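Long-range contact in Mab-21 domain-containing protein (Tribolium castaneum, PDB 7LT2), which senses double-stranded RNA in the cytoplasm and joins ATP and GTP into cyclic GMP-AMP as a second messenger of innate immunity: residues 279-290 / 321-332. Residues are numbered along the deposited sequence; the frame is centred on the assembly and turned at random.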
ATOM      1  N   TYR A 279      -1.262   7.854   4.363  1.00 19.28           N
ATOM      2  CA  TYR A 279      -1.409   8.175   2.945  1.00 18.18           C
ATOM      3  C   TYR A 279      -1.639   9.663   2.729  1.00 18.95           C
ATOM      4  O   TYR A 279      -1.334  10.183   1.649  1.00 18.44           O
ATOM      5  CB  TYR A 279      -2.547   7.371   2.313  1.00 18.78           C
ATOM      6  CG  TYR A 279      -2.632   7.539   0.803  1.00 21.94           C
ATOM      7  CD1 TYR A 279      -1.638   7.034  -0.032  1.00 20.30           C
ATOM      8  CD2 TYR A 279      -3.696   8.212   0.219  1.00 21.48           C
ATOM      9  CE1 TYR A 279      -1.713   7.188  -1.415  1.00 20.60           C
ATOM     10  CE2 TYR A 279      -3.781   8.366  -1.157  1.00 17.79           C
ATOM     11  CZ  TYR A 279      -2.786   7.860  -1.969  1.00 20.40           C
ATOM     12  OH  TYR A 279      -2.886   8.021  -3.335  1.00 20.72           O
ATOM     13  N   TYR A 280      -2.178  10.361   3.733  1.00 18.19           N
ATOM     14  CA  TYR A 280      -2.358  11.802   3.596  1.00 19.29           C
ATOM     15  C   TYR A 280      -1.011  12.511   3.565  1.00 17.67           C
ATOM     16  O   TYR A 280      -0.840  13.502   2.844  1.00 19.23           O
ATOM     17  CB  TYR A 280      -3.226  12.353   4.734  1.00 17.30           C
ATOM     18  CG  TYR A 280      -4.554  11.641   4.931  1.00 21.15           C
ATOM     19  CD1 TYR A 280      -5.086  10.817   3.947  1.00 22.81           C
ATOM     20  CD2 TYR A 280      -5.273  11.804   6.105  1.00 21.23           C
ATOM     21  CE1 TYR A 280      -6.293  10.164   4.133  1.00 27.39           C
ATOM     22  CE2 TYR A 280      -6.484  11.163   6.299  1.00 26.31           C
ATOM     23  CZ  TYR A 280      -6.986  10.343   5.309  1.00 29.49           C
ATOM     24  OH  TYR A 280      -8.188   9.697   5.496  1.00 32.52           O
ATOM     25  N   ILE A 281      -0.044  12.019   4.344  1.00 17.71           N
ATOM     26  CA  ILE A 281       1.308  12.571   4.291  1.00 18.78           C
ATOM     27  C   ILE A 281       1.968  12.227   2.963  1.00 15.93           C
ATOM     28  O   ILE A 281       2.600  13.081   2.328  1.00 17.22           O
ATOM     29  CB  ILE A 281       2.136  12.066   5.486  1.00 14.82           C
ATOM     30  CG1 ILE A 281       1.569  12.626   6.791  1.00 18.00           C
ATOM     31  CG2 ILE A 281       3.598  12.470   5.339  1.00 18.16           C
ATOM     32  CD1 ILE A 281       2.124  11.955   8.030  1.00 19.53           C
ATOM     33  N   LYS A 282       1.833  10.971   2.520  1.00 15.92           N
ATOM     34  CA  LYS A 282       2.338  10.591   1.202  1.00 15.79           C
ATOM     35  C   LYS A 282       1.760  11.494   0.120  1.00 18.50           C
ATOM     36  O   LYS A 282       2.484  11.952  -0.773  1.00 15.28           O
ATOM     37  CB  LYS A 282       1.999   9.126   0.913  1.00 15.55           C
ATOM     38  CG  LYS A 282       2.697   8.547  -0.318  1.00 15.87           C
ATOM     39  CD  LYS A 282       2.135   7.177  -0.678  1.00 17.11           C
ATOM     40  CE  LYS A 282       2.877   6.561  -1.861  1.00 20.26           C
ATOM     41  NZ  LYS A 282       2.206   5.317  -2.338  1.00 17.06           N
ATOM     42  N   THR A 283       0.457  11.785   0.208  1.00 17.81           N
ATOM     43  CA  THR A 283      -0.200  12.633  -0.781  1.00 16.84           C
ATOM     44  C   THR A 283       0.377  14.042  -0.779  1.00 20.70           C
ATOM     45  O   THR A 283       0.584  14.638  -1.843  1.00 16.76           O
ATOM     46  CB  THR A 283      -1.708  12.671  -0.521  1.00 18.39           C
ATOM     47  OG1 THR A 283      -2.259  11.356  -0.690  1.00 20.41           O
ATOM     48  CG2 THR A 283      -2.396  13.630  -1.483  1.00 18.88           C
ATOM     49  N   VAL A 284       0.630  14.602   0.408  1.00 18.40           N
ATOM     50  CA  VAL A 284       1.259  15.917   0.480  1.00 16.32           C
ATOM     51  C   VAL A 284       2.591  15.911  -0.265  1.00 16.25           C
ATOM     52  O   VAL A 284       2.904  16.842  -1.016  1.00 17.79           O
ATOM     53  CB  VAL A 284       1.424  16.353   1.948  1.00 18.38           C
ATOM     54  CG1 VAL A 284       2.388  17.520   2.065  1.00 18.59           C
ATOM     55  CG2 VAL A 284       0.070  16.727   2.538  1.00 18.08           C
ATOM     56  N   PHE A 285       3.378  14.844  -0.107  1.00 18.24           N
ATOM     57  CA  PHE A 285       4.666  14.789  -0.797  1.00 16.69           C
ATOM     58  C   PHE A 285       4.508  14.637  -2.308  1.00 16.32           C
ATOM     59  O   PHE A 285       5.327  15.175  -3.061  1.00 17.39           O
ATOM     60  CB  PHE A 285       5.538  13.669  -0.222  1.00 16.92           C
ATOM     61  CG  PHE A 285       6.373  14.108   0.947  1.00 17.04           C
ATOM     62  CD1 PHE A 285       5.813  14.205   2.212  1.00 17.97           C
ATOM     63  CD2 PHE A 285       7.707  14.462   0.773  1.00 18.98           C
ATOM     64  CE1 PHE A 285       6.572  14.624   3.291  1.00 17.65           C
ATOM     65  CE2 PHE A 285       8.475  14.882   1.848  1.00 17.58           C
ATOM     66  CZ  PHE A 285       7.906  14.965   3.110  1.00 21.00           C
ATOM     67  N   LEU A 286       3.469  13.936  -2.776  1.00 18.53           N
ATOM     68  CA  LEU A 286       3.192  13.918  -4.213  1.00 17.07           C
ATOM     69  C   LEU A 286       2.940  15.327  -4.738  1.00 20.54           C
ATOM     70  O   LEU A 286       3.444  15.700  -5.803  1.00 19.48           O
ATOM     71  CB  LEU A 286       1.998  13.010  -4.522  1.00 17.03           C
ATOM     72  CG  LEU A 286       2.150  11.512  -4.254  1.00 19.18           C
ATOM     73  CD1 LEU A 286       0.850  10.790  -4.555  1.00 20.48           C
ATOM     74  CD2 LEU A 286       3.290  10.924  -5.084  1.00 19.39           C
ATOM     75  N   HIS A 287       2.171  16.130  -3.996  1.00 17.70           N
ATOM     76  CA  HIS A 287       1.964  17.520  -4.389  1.00 20.20           C
ATOM     77  C   HIS A 287       3.264  18.309  -4.351  1.00 19.15           C
ATOM     78  O   HIS A 287       3.526  19.125  -5.241  1.00 21.86           O
ATOM     79  CB  HIS A 287       0.920  18.173  -3.484  1.00 19.72           C
ATOM     80  CG  HIS A 287      -0.462  17.654  -3.698  1.00 18.08           C
ATOM     81  ND1 HIS A 287      -1.113  17.758  -4.908  1.00 21.49           N
ATOM     82  CD2 HIS A 287      -1.317  17.019  -2.862  1.00 17.86           C
ATOM     83  CE1 HIS A 287      -2.314  17.218  -4.806  1.00 21.29           C
ATOM     84  NE2 HIS A 287      -2.463  16.764  -3.575  1.00 20.80           N
ATOM     85  N   ILE A 288       4.088  18.088  -3.322  1.00 17.63           N
ATOM     86  CA  ILE A 288       5.363  18.798  -3.226  1.00 19.64           C
ATOM     87  C   ILE A 288       6.286  18.414  -4.380  1.00 18.94           C
ATOM     88  O   ILE A 288       6.985  19.268  -4.941  1.00 21.16           O
ATOM     89  CB  ILE A 288       6.022  18.539  -1.858  1.00 19.00           C
ATOM     90  CG1 ILE A 288       5.176  19.143  -0.739  1.00 22.14           C
ATOM     91  CG2 ILE A 288       7.428  19.128  -1.820  1.00 17.52           C
ATOM     92  CD1 ILE A 288       5.735  18.892   0.632  1.00 22.53           C
ATOM     93  N   ILE A 289       6.301  17.130  -4.755  1.00 20.11           N
ATOM     94  CA  ILE A 289       7.074  16.703  -5.921  1.00 18.88           C
ATOM     95  C   ILE A 289       6.649  17.482  -7.158  1.00 21.79           C
ATOM     96  O   ILE A 289       7.487  17.915  -7.960  1.00 20.12           O
ATOM     97  CB  ILE A 289       6.925  15.186  -6.147  1.00 20.52           C
ATOM     98  CG1 ILE A 289       7.720  14.396  -5.114  1.00 21.57           C
ATOM     99  CG2 ILE A 289       7.366  14.806  -7.564  1.00 20.50           C
ATOM    100  CD1 ILE A 289       7.353  12.924  -5.091  1.00 23.81           C
ATOM    101  N   GLU A 290       5.339  17.661  -7.340  1.00 19.51           N
ATOM    102  CA  GLU A 290       4.842  18.375  -8.512  1.00 21.00           C
ATOM    103  C   GLU A 290       5.239  19.846  -8.472  1.00 24.74           C
ATOM    104  O   GLU A 290       5.544  20.444  -9.511  1.00 25.61           O
ATOM    105  CB  GLU A 290       3.320  18.223  -8.603  1.00 23.79           C
ATOM    106  CG  GLU A 290       2.654  19.078  -9.679  1.00 27.61           C
ATOM    107  CD  GLU A 290       3.045  18.683 -11.103  1.00 29.24           C
ATOM    108  OE1 GLU A 290       3.650  17.607 -11.301  1.00 32.22           O
ATOM    109  OE2 GLU A 290       2.738  19.456 -12.035  1.00 36.39           O
ATOM    110  N   ILE A 321      -6.393  18.303   1.797  1.00 21.53           N
ATOM    111  CA  ILE A 321      -5.350  17.552   1.107  1.00 20.73           C
ATOM    112  C   ILE A 321      -6.018  16.880  -0.084  1.00 23.88           C
ATOM    113  O   ILE A 321      -6.596  15.791   0.063  1.00 22.23           O
ATOM    114  CB  ILE A 321      -4.670  16.524   2.025  1.00 19.77           C
ATOM    115  CG1 ILE A 321      -4.051  17.221   3.236  1.00 19.55           C
ATOM    116  CG2 ILE A 321      -3.605  15.747   1.251  1.00 21.37           C
ATOM    117  CD1 ILE A 321      -3.365  16.265   4.211  1.00 21.79           C
ATOM    118  N   PRO A 322      -6.003  17.502  -1.260  1.00 21.74           N
ATOM    119  CA  PRO A 322      -6.652  16.885  -2.423  1.00 23.72           C
ATOM    120  C   PRO A 322      -6.000  15.556  -2.763  1.00 24.58           C
ATOM    121  O   PRO A 322      -4.773  15.429  -2.769  1.00 22.41           O
ATOM    122  CB  PRO A 322      -6.447  17.918  -3.537  1.00 24.20           C
ATOM    123  CG  PRO A 322      -6.197  19.209  -2.826  1.00 26.07           C
ATOM    124  CD  PRO A 322      -5.467  18.839  -1.566  1.00 24.05           C
ATOM    125  N   TYR A 323      -6.839  14.551  -3.003  1.00 24.91           N
ATOM    126  CA  TYR A 323      -6.383  13.319  -3.626  1.00 22.94           C
ATOM    127  C   TYR A 323      -5.572  13.673  -4.866  1.00 19.60           C
ATOM    128  O   TYR A 323      -6.013  14.464  -5.704  1.00 22.32           O
ATOM    129  CB  TYR A 323      -7.601  12.454  -3.970  1.00 23.73           C
ATOM    130  CG  TYR A 323      -7.328  11.096  -4.581  1.00 24.69           C
ATOM    131  CD1 TYR A 323      -6.291  10.288  -4.130  1.00 24.15           C
ATOM    132  CD2 TYR A 323      -8.147  10.606  -5.592  1.00 26.28           C
ATOM    133  CE1 TYR A 323      -6.065   9.040  -4.691  1.00 25.51           C
ATOM    134  CE2 TYR A 323      -7.929   9.367  -6.155  1.00 25.44           C
ATOM    135  CZ  TYR A 323      -6.892   8.588  -5.703  1.00 29.04           C
ATOM    136  OH  TYR A 323      -6.688   7.348  -6.277  1.00 28.61           O
ATOM    137  N   TYR A 324      -4.356  13.134  -4.951  1.00 19.46           N
ATOM    138  CA  TYR A 324      -3.431  13.576  -5.992  1.00 20.84           C
ATOM    139  C   TYR A 324      -3.957  13.270  -7.388  1.00 21.85           C
ATOM    140  O   TYR A 324      -3.681  14.016  -8.335  1.00 19.76           O
ATOM    141  CB  TYR A 324      -2.066  12.922  -5.781  1.00 21.89           C
ATOM    142  CG  TYR A 324      -1.037  13.283  -6.826  1.00 21.23           C
ATOM    143  CD1 TYR A 324      -0.449  14.544  -6.844  1.00 16.53           C
ATOM    144  CD2 TYR A 324      -0.649  12.362  -7.791  1.00 20.15           C
ATOM    145  CE1 TYR A 324       0.497  14.877  -7.800  1.00 17.00           C
ATOM    146  CE2 TYR A 324       0.300  12.686  -8.742  1.00 21.36           C
ATOM    147  CZ  TYR A 324       0.863  13.946  -8.745  1.00 19.06           C
ATOM    148  OH  TYR A 324       1.802  14.273  -9.696  1.00 20.15           O
ATOM    149  N   TRP A 325      -4.723  12.191  -7.531  1.00 21.57           N
ATOM    150  CA  TRP A 325      -5.188  11.736  -8.833  1.00 22.76           C
ATOM    151  C   TRP A 325      -6.585  12.225  -9.185  1.00 21.70           C
ATOM    152  O   TRP A 325      -6.969  12.159 -10.356  1.00 22.27           O
ATOM    153  CB  TRP A 325      -5.145  10.205  -8.885  1.00 21.35           C
ATOM    154  CG  TRP A 325      -3.775   9.685  -8.604  1.00 19.78           C
ATOM    155  CD1 TRP A 325      -3.312   9.189  -7.422  1.00 19.88           C
ATOM    156  CD2 TRP A 325      -2.673   9.646  -9.518  1.00 17.19           C
ATOM    157  NE1 TRP A 325      -1.989   8.830  -7.547  1.00 19.84           N
ATOM    158  CE2 TRP A 325      -1.574   9.100  -8.826  1.00 20.04           C
ATOM    159  CE3 TRP A 325      -2.515  10.007 -10.860  1.00 21.55           C
ATOM    160  CZ2 TRP A 325      -0.327   8.908  -9.429  1.00 18.74           C
ATOM    161  CZ3 TRP A 325      -1.282   9.817 -11.458  1.00 17.96           C
ATOM    162  CH2 TRP A 325      -0.201   9.276 -10.740  1.00 19.73           C
ATOM    163  N   CYS A 326      -7.350  12.713  -8.210  1.00 24.68           N
ATOM    164  CA  CYS A 326      -8.706  13.207  -8.464  1.00 25.52           C
ATOM    165  C   CYS A 326      -8.973  14.292  -7.419  1.00 25.38           C
ATOM    166  O   CYS A 326      -9.379  13.998  -6.294  1.00 29.18           O
ATOM    167  CB  CYS A 326      -9.721  12.077  -8.391  1.00 27.50           C
ATOM    168  SG  CYS A 326     -11.386  12.501  -8.943  1.00 34.32           S
ATOM    169  N   ARG A 327      -8.734  15.546  -7.811  1.00 28.83           N
ATOM    170  CA  ARG A 327      -8.642  16.633  -6.840  1.00 26.85           C
ATOM    171  C   ARG A 327      -9.953  16.905  -6.113  1.00 35.54           C
ATOM    172  O   ARG A 327      -9.929  17.469  -5.013  1.00 34.82           O
ATOM    173  CB  ARG A 327      -8.160  17.909  -7.527  1.00 35.33           C
ATOM    174  CG  ARG A 327      -8.940  18.261  -8.776  1.00 44.60           C
ATOM    175  CD  ARG A 327      -8.538  19.625  -9.306  1.00 52.89           C
ATOM    176  NE  ARG A 327      -8.826  20.679  -8.342  1.00 60.86           N
ATOM    177  CZ  ARG A 327     -10.036  21.169  -8.109  1.00 59.89           C
ATOM    178  NH1 ARG A 327     -11.102  20.710  -8.745  1.00 50.44           N
ATOM    179  NH2 ARG A 327     -10.181  22.143  -7.214  1.00 61.58           N
ATOM    180  N   LYS A 328     -11.092  16.520  -6.691  1.00 29.67           N
ATOM    181  CA  LYS A 328     -12.373  16.756  -6.035  1.00 29.66           C
ATOM    182  C   LYS A 328     -12.570  15.905  -4.786  1.00 37.86           C
ATOM    183  O   LYS A 328     -13.561  16.099  -4.075  1.00 38.21           O
ATOM    184  CB  LYS A 328     -13.517  16.512  -7.018  1.00 31.84           C
ATOM    185  CG  LYS A 328     -13.742  17.666  -7.977  1.00 44.54           C
ATOM    186  CD  LYS A 328     -15.008  17.469  -8.791  1.00 49.46           C
ATOM    187  CE  LYS A 328     -15.561  18.801  -9.279  1.00 60.74           C
ATOM    188  NZ  LYS A 328     -14.558  19.582 -10.054  1.00 57.36           N
ATOM    189  N   ASN A 329     -11.660  14.981  -4.502  1.00 34.04           N
ATOM    190  CA  ASN A 329     -11.686  14.184  -3.281  1.00 29.45           C
ATOM    191  C   ASN A 329     -10.731  14.838  -2.285  1.00 33.13           C
ATOM    192  O   ASN A 329      -9.515  14.808  -2.483  1.00 27.57           O
ATOM    193  CB  ASN A 329     -11.281  12.741  -3.583  1.00 32.27           C
ATOM    194  CG  ASN A 329     -11.455  11.812  -2.395  1.00 32.39           C
ATOM    195  OD1 ASN A 329     -11.192  12.181  -1.251  1.00 34.65           O
ATOM    196  ND2 ASN A 329     -11.910  10.593  -2.666  1.00 33.46           N
ATOM    197  N   ASN A 330     -11.278  15.442  -1.229  1.00 27.53           N
ATOM    198  CA  ASN A 330     -10.465  15.988  -0.141  1.00 32.32           C
ATOM    199  C   ASN A 330     -10.225  14.875   0.873  1.00 25.11           C
ATOM    200  O   ASN A 330     -11.151  14.453   1.575  1.00 25.59           O
ATOM    201  CB  ASN A 330     -11.151  17.195   0.497  1.00 28.70           C
ATOM    202  CG  ASN A 330     -10.367  17.783   1.669  1.00 27.10           C
ATOM    203  OD1 ASN A 330      -9.248  17.361   1.976  1.00 27.61           O
ATOM    204  ND2 ASN A 330     -10.957  18.774   2.321  1.00 27.78           N
ATOM    205  N   LEU A 331      -8.978  14.403   0.950  1.00 21.67           N
ATOM    206  CA  LEU A 331      -8.669  13.235   1.770  1.00 27.84           C
ATOM    207  C   LEU A 331      -8.950  13.471   3.249  1.00 27.63           C
ATOM    208  O   LEU A 331      -9.194  12.513   3.990  1.00 29.09           O
ATOM    209  CB  LEU A 331      -7.208  12.825   1.573  1.00 23.16           C
ATOM    210  CG  LEU A 331      -6.841  12.335   0.173  1.00 25.14           C
ATOM    211  CD1 LEU A 331      -5.383  11.883   0.125  1.00 22.11           C
ATOM    212  CD2 LEU A 331      -7.772  11.211  -0.260  1.00 26.40           C
ATOM    213  N   ILE A 332      -8.916  14.719   3.703  1.00 25.17           N
ATOM    214  CA  ILE A 332      -9.211  15.026   5.096  1.00 27.82           C
ATOM    215  C   ILE A 332     -10.510  15.818   5.228  1.00 25.92           C
ATOM    216  O   ILE A 332     -10.748  16.452   6.255  1.00 25.09           O
ATOM    217  CB  ILE A 332      -8.040  15.757   5.776  1.00 25.70           C
ATOM    218  CG1 ILE A 332      -7.693  17.043   5.031  1.00 21.74           C
ATOM    219  CG2 ILE A 332      -6.833  14.846   5.879  1.00 24.33           C
ATOM    220  CD1 ILE A 332      -6.619  17.868   5.724  1.00 22.49           C
TER
HETATM  221  O   HOH W   1      -3.206  10.992  -3.229  1.00 20.15           O
HETATM  222  O   HOH W   2      -9.947  10.010   2.884  1.00 34.35           O
HETATM  223  O   HOH W   3       4.106  14.319  -8.175  1.00 21.51           O
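His-287 and Tyr-324 form the aromatic centre of the contact between helical residues 279-290 and the irregular loop 321-332. The ring edge of Tyr-324 is turned to the face of His-287 in a T-shaped pair, planes at 67°, while its own face takes a CH-pi contact from Leu-286 CB, 3.9 Å from the ring centroid. Along Tyr-324, CB meets Leu-286 CD1, CG lies against Leu-286 CB and CD1, CD1 faces the imidazole, CE1 approaches the Leu-286 carbonyl, and OH reaches that carbonyl oxygen through a water. The imidazole is fixed in turn by a nearly straight bond of 2.8 Å from His-287 NE2 to Pro-322 O, with the oxygen in the ring plane; as NE2 donates there, it must carry a proton.

One turn back, Thr-283 has CG2 anti to the backbone N (OG1 at chi1 -64°), which sets the methyl against Ile-321 CG2 and lets OG1 bond to Tyr-279 O at 2.8 Å. A second water donates to Thr-283 OG1 and Tyr-279 OH and accepts from Tyr-324 N, stitching helix to loop. At the N-terminal end of 279-290, Leu-331 CB packs 3.8 Å from Tyr-280 CD1, and Ile-332 CG2 lies 3.4 Å from CD2 of the same ring.

Tyr-279 OH and Trp-325 NE1 both bond to Glu-248, which by similarity belongs to the nucleotide site, as Tyr-279 and Tyr-280 do. Within the Mab-21 HhH/H2TH-like domain, the loop connects helices 301-318 and 337-354 and covers one flank of helix 278-291. Helix 245-251 borders the contact, touched by Leu-286, Tyr-324 and Trp-325, while Ile-281 and Phe-285 pack on helices 258-272 and 301-318.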